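PDB 4AW7: beta-porphyranase A from Bacteroides plebeius, which hydrolyses the sulfated red-seaweed polysaccharide porphyran at linkages between beta-D-galactose and alpha-L-galactose-6-sulfate, releasing mostly disaccharides. Local coordinates for residues A505-S510 against S579-Q584; D534-Y539 against G549-P554. One frame throughout, in Å; residues are numbered along the deposited sequence. Where two conformers were deposited one is given.

How the interactions relate
Near the N terminus strand 29-32 already adds an outer strand to the sheet that holds both contacts; the chain then builds the parallel strands and helices of the catalytic part and a middle beta-sandwich before strand 503-514 lays down residues 505-510. It next runs through the calcium-binding loop 534-539, turns back and forms strand 546-555, which closes interaction 2 over a short gap. Strand 577-589 follows and closes interaction 1 across 69 residues, so the smaller loop lies wholly within the larger. Strand 503-514 sits between 577-589 and 546-555 in one sheet, and the two contacts meet where Leu507 and Met509 pair through their backbones with Val553 and Ile551.

Interaction 1 (A505-S510 against S579-Q584); sequences ASLRMS and SSMILQ
Ser506 to Ser510 pair with Gln584 back to Ser580 as neighbouring antiparallel strands of a beta-sandwich-like domain, their axes 4.7 Å apart. The Arg508-Ile582 pair is hydrogen-bonded, with Arg508 N 2.8 Å from Ile582 O. Leu507, Met509, Met581 and Leu583 point to one face of the sheet, an oily layer covered by Val567 and Ile569. Met581 suits it because its chain can fold: CG lies anti to the carbonyl carbon (chi1 -66°) and two further bends carry the tip over the partner strand. SD comes 3.9 Å from Met509 CG, and CE ends 3.8 Å from Leu507 CD1. An alanine at Met581 would lose SD and CE, and would probably leave a gap beside Leu507 and Met509.

Arg508 lies on the opposite face with Ile582. CB rests 4.1 Å from Ile582 CB, CG lies near Ile582 O, and CD reaches Ile582 CG2; NE and NH2 form salt bridges to Asp252 and Glu248 of helix 245-262, while NH1 donates to water 3, which bonds weakly to Gln584 OE1. A classic beta bulge sets Ser579 and Ser580 against the single Ser510, with Ser579 N donating to Ser510 O at 2.8 Å from above the carbonyl plane.

Interaction 2 (D534-Y539 against G549-P554); sequences DNWKGY and GMIEVP. With CA (calcium ion), chain C.
Loop 534-539 wraps part of a calcium site, and its side chains pack on strand 549-554. Asn535 OD1 and the carbonyl oxygens of Trp536 and Gly538 bind the ion, with Trp536 O at 2.5 Å from the calcium; Asp381 and three waters are further ligands. Asparagine suits the site because its amide oxygen is a hard ligand of the kind calcium prefers, and OD1 also takes a weak bond from Trp536 N, while Gly538 tolerates the positive phi (75°) of its turn.

Trp536 turns from the metal toward the strand. Its CG is lodged between the backbone N and the carbonyl carbon (chi1 53°), and the six-membered ring crosses Ile551 obliquely, with CE3 3.9 Å from Ile551 CD1. The indole NE1 donates to Tyr539 O at 2.9 Å, a bond close to the ring plane that helps fix the ring's rotation. Lys537 reaches across to the strand, its CE 3.9 Å from Met550 CE, and bends at its last torsion. In one of the two conformers of Glu552, Lys537 NZ forms a salt bridge with Glu552 OE1 at 3.6 Å, the two chains crossing nearly at right angles.

No direct hydrogen bond joins the segments; water 4 spans Asn535 O and Glu552 O, and water 6 spans Lys537 N and Met550 O. The loop thus lies beside edge strand 546-555, whose inner neighbour is strand 503-514, while helix 245-262 touches Trp536, Lys537 and Met550 through Ser245 and Glu248.

Interaction 1 (A505-S510 against S579-Q584)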
ATOM      1  N   ALA A 505      21.563   4.541  -8.094  1.00  9.90           N
ATOM      2  CA  ALA A 505      21.343   4.765  -6.672  1.00  9.49           C
ATOM      3  C   ALA A 505      20.542   6.018  -6.473  1.00 10.09           C
ATOM      4  O   ALA A 505      20.538   6.931  -7.311  1.00 11.15           O
ATOM      5  CB  ALA A 505      22.688   4.854  -5.948  1.00 10.82           C
ATOM      6  N   SER A 506      19.859   6.048  -5.333  1.00 11.22           N
ATOM      7  CA  SER A 506      19.130   7.245  -4.934  1.00 11.68           C
ATOM      8  C   SER A 506      18.981   7.296  -3.420  1.00 11.16           C
ATOM      9  O   SER A 506      19.030   6.275  -2.737  1.00 12.38           O
ATOM     10  CB  SER A 506      17.773   7.318  -5.565  1.00 12.86           C
ATOM     11  OG  SER A 506      17.009   6.234  -5.144  1.00 16.88           O
ATOM     12  N   LEU A 507      18.791   8.518  -2.927  1.00  9.40           N
ATOM     13  CA  LEU A 507      18.416   8.757  -1.546  1.00  9.52           C
ATOM     14  C   LEU A 507      16.906   9.035  -1.500  1.00  8.50           C
ATOM     15  O   LEU A 507      16.403   9.883  -2.251  1.00  9.88           O
ATOM     16  CB  LEU A 507      19.169   9.989  -1.027  1.00 10.74           C
ATOM     17  CG  LEU A 507      18.719  10.524   0.333  1.00 10.88           C
ATOM     18  CD1 LEU A 507      19.034   9.585   1.464  1.00 13.29           C
ATOM     19  CD2 LEU A 507      19.332  11.913   0.522  1.00 13.81           C
ATOM     20  N   ARG A 508      16.196   8.314  -0.622  1.00  8.07           N
ATOM     21  CA  ARG A 508      14.777   8.593  -0.352  1.00  8.40           C
ATOM     22  C   ARG A 508      14.764   9.442   0.909  1.00  8.38           C
ATOM     23  O   ARG A 508      14.913   8.928   2.028  1.00  8.59           O
ATOM     24  CB  ARG A 508      14.062   7.294  -0.125  1.00  8.68           C
ATOM     25  CG  ARG A 508      14.078   6.346  -1.306  1.00  9.30           C
ATOM     26  CD  ARG A 508      13.423   5.035  -1.015  1.00  8.87           C
ATOM     27  NE  ARG A 508      12.002   5.112  -0.666  1.00  8.21           N
ATOM     28  CZ  ARG A 508      11.009   5.102  -1.518  1.00  9.07           C
ATOM     29  NH1 ARG A 508      11.201   5.006  -2.806  1.00  9.96           N
ATOM     30  NH2 ARG A 508       9.776   5.161  -1.019  1.00 10.24           N
ATOM     31  N   MET A 509      14.612  10.759   0.723  1.00  8.25           N
ATOM     32  CA  MET A 509      14.693  11.725   1.813  1.00  8.42           C
ATOM     33  C   MET A 509      13.282  12.148   2.189  1.00  8.42           C
ATOM     34  O   MET A 509      12.633  12.837   1.388  1.00  8.88           O
ATOM     35  CB  MET A 509      15.500  12.932   1.329  1.00  9.46           C
ATOM     36  CG  MET A 509      15.533  14.087   2.277  1.00 10.28           C
ATOM     37  SD  MET A 509      16.417  15.543   1.731  1.00 15.70           S
ATOM     38  CE  MET A 509      15.355  16.080   0.399  1.00 20.20           C
ATOM     39  N   SER A 510      12.831  11.750   3.371  1.00  8.28           N
ATOM     40  CA  SER A 510      11.492  12.122   3.829  1.00  8.14           C
ATOM     41  C   SER A 510      11.587  13.227   4.859  1.00  8.41           C
ATOM     42  O   SER A 510      12.361  13.104   5.825  1.00  9.65           O
ATOM     43  CB  SER A 510      10.712  10.915   4.350  1.00  8.94           C
ATOM     44  OG  SER A 510      10.447   9.936   3.339  1.00  8.65           O
ATOM     45  N   SER A 579      12.229  12.815   8.655  1.00  9.73           N
ATOM     46  CA  SER A 579      11.574  11.637   9.251  1.00  9.09           C
ATOM     47  C   SER A 579      12.332  10.338   8.985  1.00  8.01           C
ATOM     48  O   SER A 579      12.511   9.542   9.885  1.00  8.74           O
ATOM     49  CB  SER A 579      10.121  11.555   8.787  1.00  8.64           C
ATOM     50  OG  SER A 579      10.055  11.544   7.372  1.00  8.62           O
ATOM     51  N   SER A 580      12.801  10.179   7.742  1.00  8.53           N
ATOM     52  CA  SER A 580      13.569   8.968   7.401  1.00  8.81           C
ATOM     53  C   SER A 580      14.501   9.278   6.243  1.00  8.22           C
ATOM     54  O   SER A 580      14.234  10.137   5.387  1.00  8.73           O
ATOM     55  CB  SER A 580      12.650   7.781   7.065  1.00  8.68           C
ATOM     56  OG  SER A 580      11.797   8.031   5.960  1.00  8.64           O
ATOM     57  N   MET A 581      15.590   8.501   6.229  1.00  9.04           N
ATOM     58  CA  MET A 581      16.616   8.540   5.177  1.00  9.04           C
ATOM     59  C   MET A 581      16.929   7.106   4.820  1.00  9.05           C
ATOM     60  O   MET A 581      17.379   6.338   5.646  1.00  9.70           O
ATOM     61  CB  MET A 581      17.868   9.266   5.687  1.00  9.34           C
ATOM     62  CG  MET A 581      17.642  10.746   5.984  1.00 10.90           C
ATOM     63  SD  MET A 581      17.647  11.775   4.519  1.00 12.71           S
ATOM     64  CE  MET A 581      19.421  12.005   4.324  1.00 14.32           C
ATOM     65  N   ILE A 582      16.679   6.779   3.548  1.00  8.98           N
ATOM     66  CA  ILE A 582      16.843   5.406   3.054  1.00  9.02           C
ATOM     67  C   ILE A 582      17.635   5.484   1.752  1.00  8.94           C
ATOM     68  O   ILE A 582      17.316   6.290   0.881  1.00 10.13           O
ATOM     69  CB  ILE A 582      15.469   4.745   2.804  1.00  9.09           C
ATOM     70  CG1 ILE A 582      14.699   4.625   4.122  1.00  9.87           C
ATOM     71  CG2 ILE A 582      15.621   3.352   2.140  1.00 11.03           C
ATOM     72  CD1 ILE A 582      13.218   4.309   3.981  1.00 10.56           C
ATOM     73  N   LEU A 583      18.675   4.645   1.615  1.00  9.14           N
ATOM     74  CA  LEU A 583      19.397   4.570   0.350  1.00  9.85           C
ATOM     75  C   LEU A 583      18.839   3.413  -0.480  1.00  9.80           C
ATOM     76  O   LEU A 583      18.695   2.303   0.015  1.00 11.92           O
ATOM     77  CB  LEU A 583      20.907   4.368   0.546  1.00 11.75           C
ATOM     78  CG  LEU A 583      21.670   5.577   1.053  1.00 13.50           C
ATOM     79  CD1 LEU A 583      23.100   5.211   1.357  1.00 16.98           C
ATOM     80  CD2 LEU A 583      21.610   6.697   0.026  1.00 15.13           C
ATOM     81  N   GLN A 584      18.555   3.686  -1.747  1.00  9.56           N
ATOM     82  CA  GLN A 584      18.119   2.651  -2.691  1.00  9.71           C
ATOM     83  C   GLN A 584      19.264   2.429  -3.678  1.00 10.01           C
ATOM     84  O   GLN A 584      19.777   3.391  -4.239  1.00 12.23           O
ATOM     85  CB  GLN A 584      16.861   3.053  -3.437  1.00 11.41           C
ATOM     86  CG  GLN A 584      16.629   2.099  -4.590  1.00 13.94           C
ATOM     87  CD  GLN A 584      15.328   2.296  -5.288  1.00 17.00           C
ATOM     88  OE1 GLN A 584      14.287   2.032  -4.705  1.00 17.29           O
ATOM     89  NE2 GLN A 584      15.372   2.702  -6.600  1.00 19.26           N
TER
HETATM   90  O   HOH W   1      17.836   4.057  -7.641  1.00 19.55           O
HETATM   91  O   HOH W   2      12.538   8.036   3.309  1.00  8.79           O
HETATM   92  O   HOH W   3      13.517   4.677  -4.336  1.00 27.74           O

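Interaction 2 (D534-Y539 against G549-P554)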
ATOM      1  N   ASP A 534      14.008  19.480  -8.072  1.00 12.80           N
ATOM      2  CA  ASP A 534      12.879  20.365  -7.770  1.00 13.64           C
ATOM      3  C   ASP A 534      11.560  19.649  -7.670  1.00 13.29           C
ATOM      4  O   ASP A 534      10.685  20.117  -6.975  1.00 15.42           O
ATOM      5  CB  ASP A 534      12.777  21.501  -8.818  1.00 15.22           C
ATOM      6  CG  ASP A 534      14.067  22.316  -8.930  1.00 20.32           C
ATOM      7  OD1 ASP A 534      14.566  22.725  -7.883  1.00 21.34           O
ATOM      8  OD2 ASP A 534      14.571  22.522 -10.064  1.00 27.72           O
ATOM      9  N   ASN A 535      11.464  18.497  -8.302  1.00 11.10           N
ATOM     10  CA  ASN A 535      10.242  17.727  -8.467  1.00 10.77           C
ATOM     11  C   ASN A 535      10.315  16.448  -7.645  1.00 10.27           C
ATOM     12  O   ASN A 535      11.386  15.924  -7.356  1.00 11.77           O
ATOM     13  CB  ASN A 535      10.078  17.385  -9.964  1.00 11.42           C
ATOM     14  CG  ASN A 535       8.698  16.872 -10.311  1.00 11.81           C
ATOM     15  OD1 ASN A 535       7.740  17.043  -9.541  1.00 10.99           O
ATOM     16  ND2 ASN A 535       8.571  16.282 -11.488  1.00 12.22           N
ATOM     17  N   TRP A 536       9.145  15.965  -7.259  1.00 10.50           N
ATOM     18  CA  TRP A 536       8.934  14.725  -6.531  1.00  9.67           C
ATOM     19  C   TRP A 536       7.624  14.092  -7.015  1.00  9.53           C
ATOM     20  O   TRP A 536       6.894  14.676  -7.786  1.00 10.09           O
ATOM     21  CB  TRP A 536       8.921  14.927  -5.010  1.00 10.05           C
ATOM     22  CG  TRP A 536       7.971  15.961  -4.573  1.00  9.30           C
ATOM     23  CD1 TRP A 536       6.621  15.816  -4.394  1.00  9.72           C
ATOM     24  CD2 TRP A 536       8.267  17.325  -4.270  1.00  9.67           C
ATOM     25  NE1 TRP A 536       6.064  17.001  -3.997  1.00  9.89           N
ATOM     26  CE2 TRP A 536       7.047  17.948  -3.932  1.00 10.53           C
ATOM     27  CE3 TRP A 536       9.432  18.094  -4.302  1.00 12.05           C
ATOM     28  CZ2 TRP A 536       6.969  19.306  -3.600  1.00 12.84           C
ATOM     29  CZ3 TRP A 536       9.347  19.441  -3.943  1.00 13.48           C
ATOM     30  CH2 TRP A 536       8.125  20.021  -3.593  1.00 14.39           C
ATOM     31  N   LYS A 537       7.354  12.881  -6.541  1.00  9.01           N
ATOM     32  CA  LYS A 537       6.175  12.158  -6.984  1.00  8.47           C
ATOM     33  C   LYS A 537       4.890  12.884  -6.569  1.00  8.67           C
ATOM     34  O   LYS A 537       4.621  13.105  -5.371  1.00  9.28           O
ATOM     35  CB  LYS A 537       6.159  10.759  -6.387  1.00  9.80           C
ATOM     36  CG  LYS A 537       7.297   9.871  -6.870  1.00  9.54           C
ATOM     37  CD  LYS A 537       7.381   8.636  -5.974  1.00 13.55           C
ATOM     38  CE  LYS A 537       8.656   7.805  -6.107  1.00 15.79           C
ATOM     39  NZ  LYS A 537       8.620   7.029  -7.357  1.00 19.72           N
ATOM     40  N   GLY A 538       4.057  13.198  -7.537  1.00  8.76           N
ATOM     41  CA  GLY A 538       2.792  13.823  -7.250  1.00  9.99           C
ATOM     42  C   GLY A 538       2.925  15.277  -6.885  1.00  9.82           C
ATOM     43  O   GLY A 538       3.866  15.973  -7.258  1.00  9.94           O
ATOM     44  N   TYR A 539       1.894  15.751  -6.217  1.00  9.95           N
ATOM     45  CA  TYR A 539       1.665  17.177  -6.114  1.00 10.34           C
ATOM     46  C   TYR A 539       2.456  17.868  -5.028  1.00  9.81           C
ATOM     47  O   TYR A 539       3.141  17.256  -4.222  1.00  9.47           O
ATOM     48  CB  TYR A 539       0.171  17.525  -6.031  1.00 10.89           C
ATOM     49  CG  TYR A 539      -0.498  17.530  -4.681  1.00 10.12           C
ATOM     50  CD1 TYR A 539      -0.268  16.560  -3.723  1.00 10.40           C
ATOM     51  CD2 TYR A 539      -1.343  18.571  -4.342  1.00 11.23           C
ATOM     52  CE1 TYR A 539      -0.914  16.587  -2.478  1.00 10.99           C
ATOM     53  CE2 TYR A 539      -1.978  18.608  -3.116  1.00 11.77           C
ATOM     54  CZ  TYR A 539      -1.787  17.606  -2.193  1.00 10.70           C
ATOM     55  OH  TYR A 539      -2.381  17.641  -0.976  1.00 13.85           O
ATOM     56  N   GLY A 549       6.516  14.398   2.900  1.00  7.74           N
ATOM     57  CA  GLY A 549       6.738  13.702   1.645  1.00  8.13           C
ATOM     58  C   GLY A 549       8.161  13.202   1.528  1.00  7.81           C
ATOM     59  O   GLY A 549       9.077  13.767   2.130  1.00  8.44           O
ATOM     60  N   MET A 550       8.322  12.162   0.708  1.00  8.04           N
ATOM     61  CA  MET A 550       9.584  11.605   0.340  1.00  7.88           C
ATOM     62  C   MET A 550      10.003  12.183  -1.009  1.00  8.52           C
ATOM     63  O   MET A 550       9.247  12.116  -1.983  1.00  9.11           O
ATOM     64  CB  MET A 550       9.427  10.082   0.257  1.00  8.47           C
ATOM     65  CG  MET A 550      10.743   9.302   0.005  1.00  8.90           C
ATOM     66  SD  MET A 550      11.439   9.387  -1.678  1.00  9.41           S
ATOM     67  CE  MET A 550      10.136   8.573  -2.626  1.00 10.15           C
ATOM     68  N   ILE A 551      11.178  12.809  -1.032  1.00  8.41           N
ATOM     69  CA  ILE A 551      11.775  13.383  -2.230  1.00  8.76           C
ATOM     70  C   ILE A 551      12.954  12.505  -2.596  1.00  8.81           C
ATOM     71  O   ILE A 551      13.876  12.334  -1.790  1.00  9.25           O
ATOM     72  CB  ILE A 551      12.195  14.853  -1.995  1.00  9.55           C
ATOM     73  CG1 ILE A 551      10.993  15.712  -1.604  1.00 10.36           C
ATOM     74  CG2 ILE A 551      12.876  15.426  -3.253  1.00 10.91           C
ATOM     75  CD1 ILE A 551      11.336  17.105  -1.089  1.00 13.59           C
ATOM     76  N   GLU A 552      12.936  11.950  -3.804  0.50  9.51           N
ATOM     77  CA  GLU A 552      14.071  11.150  -4.257  0.50 10.61           C
ATOM     78  C   GLU A 552      15.195  12.019  -4.752  0.50 11.02           C
ATOM     79  O   GLU A 552      14.971  13.013  -5.452  0.50 11.74           O
ATOM     80  CB  GLU A 552      13.681  10.287  -5.437  0.50 11.20           C
ATOM     81  CG  GLU A 552      12.656   9.262  -5.141  0.50 11.89           C
ATOM     82  CD  GLU A 552      12.161   8.587  -6.425  0.50 13.45           C
ATOM     83  OE1 GLU A 552      11.442   9.222  -7.287  0.50 11.92           O
ATOM     84  OE2 GLU A 552      12.530   7.397  -6.551  0.50 18.30           O
ATOM     85  N   VAL A 553      16.405  11.628  -4.404  1.00 10.51           N
ATOM     86  CA  VAL A 553      17.604  12.338  -4.874  1.00 11.61           C
ATOM     87  C   VAL A 553      18.489  11.289  -5.574  1.00 11.19           C
ATOM     88  O   VAL A 553      19.268  10.613  -4.908  1.00 11.04           O
ATOM     89  CB  VAL A 553      18.329  12.994  -3.710  1.00 12.04           C
ATOM     90  CG1 VAL A 553      19.578  13.728  -4.206  1.00 13.96           C
ATOM     91  CG2 VAL A 553      17.389  13.908  -2.935  1.00 13.12           C
ATOM     92  N   PRO A 554      18.311  11.136  -6.906  1.00 13.06           N
ATOM     93  CA  PRO A 554      19.197  10.199  -7.618  1.00 12.68           C
ATOM     94  C   PRO A 554      20.618  10.680  -7.654  1.00 13.06           C
ATOM     95  O   PRO A 554      20.864  11.869  -7.678  1.00 14.36           O
ATOM     96  CB  PRO A 554      18.614  10.125  -9.020  1.00 14.08           C
ATOM     97  CG  PRO A 554      17.427  10.985  -9.066  1.00 17.83           C
ATOM     98  CD  PRO A 554      17.281  11.714  -7.793  1.00 14.61           C
TER
HETATM   99 CA    CA C1599       5.503  16.355  -8.980  1.00 10.55          CA
HETATM  100  O   HOH W   4      12.670  13.550  -6.924  1.00 13.15           O
HETATM  101  O   HOH W   5       6.255  17.701  -7.119  1.00 12.42           O
HETATM  102  O   HOH W   6       8.799  11.463  -4.529  1.00 12.00           O
HETATM  103  O   HOH W   7      11.070   5.632  -7.386  1.00 23.64           O
HETATM  104  O   HOH W   8       3.307  17.009  -9.861  1.00 17.31           O
HETATM  105  O   HOH W   9       5.559  18.777  -9.683  1.00 19.59           O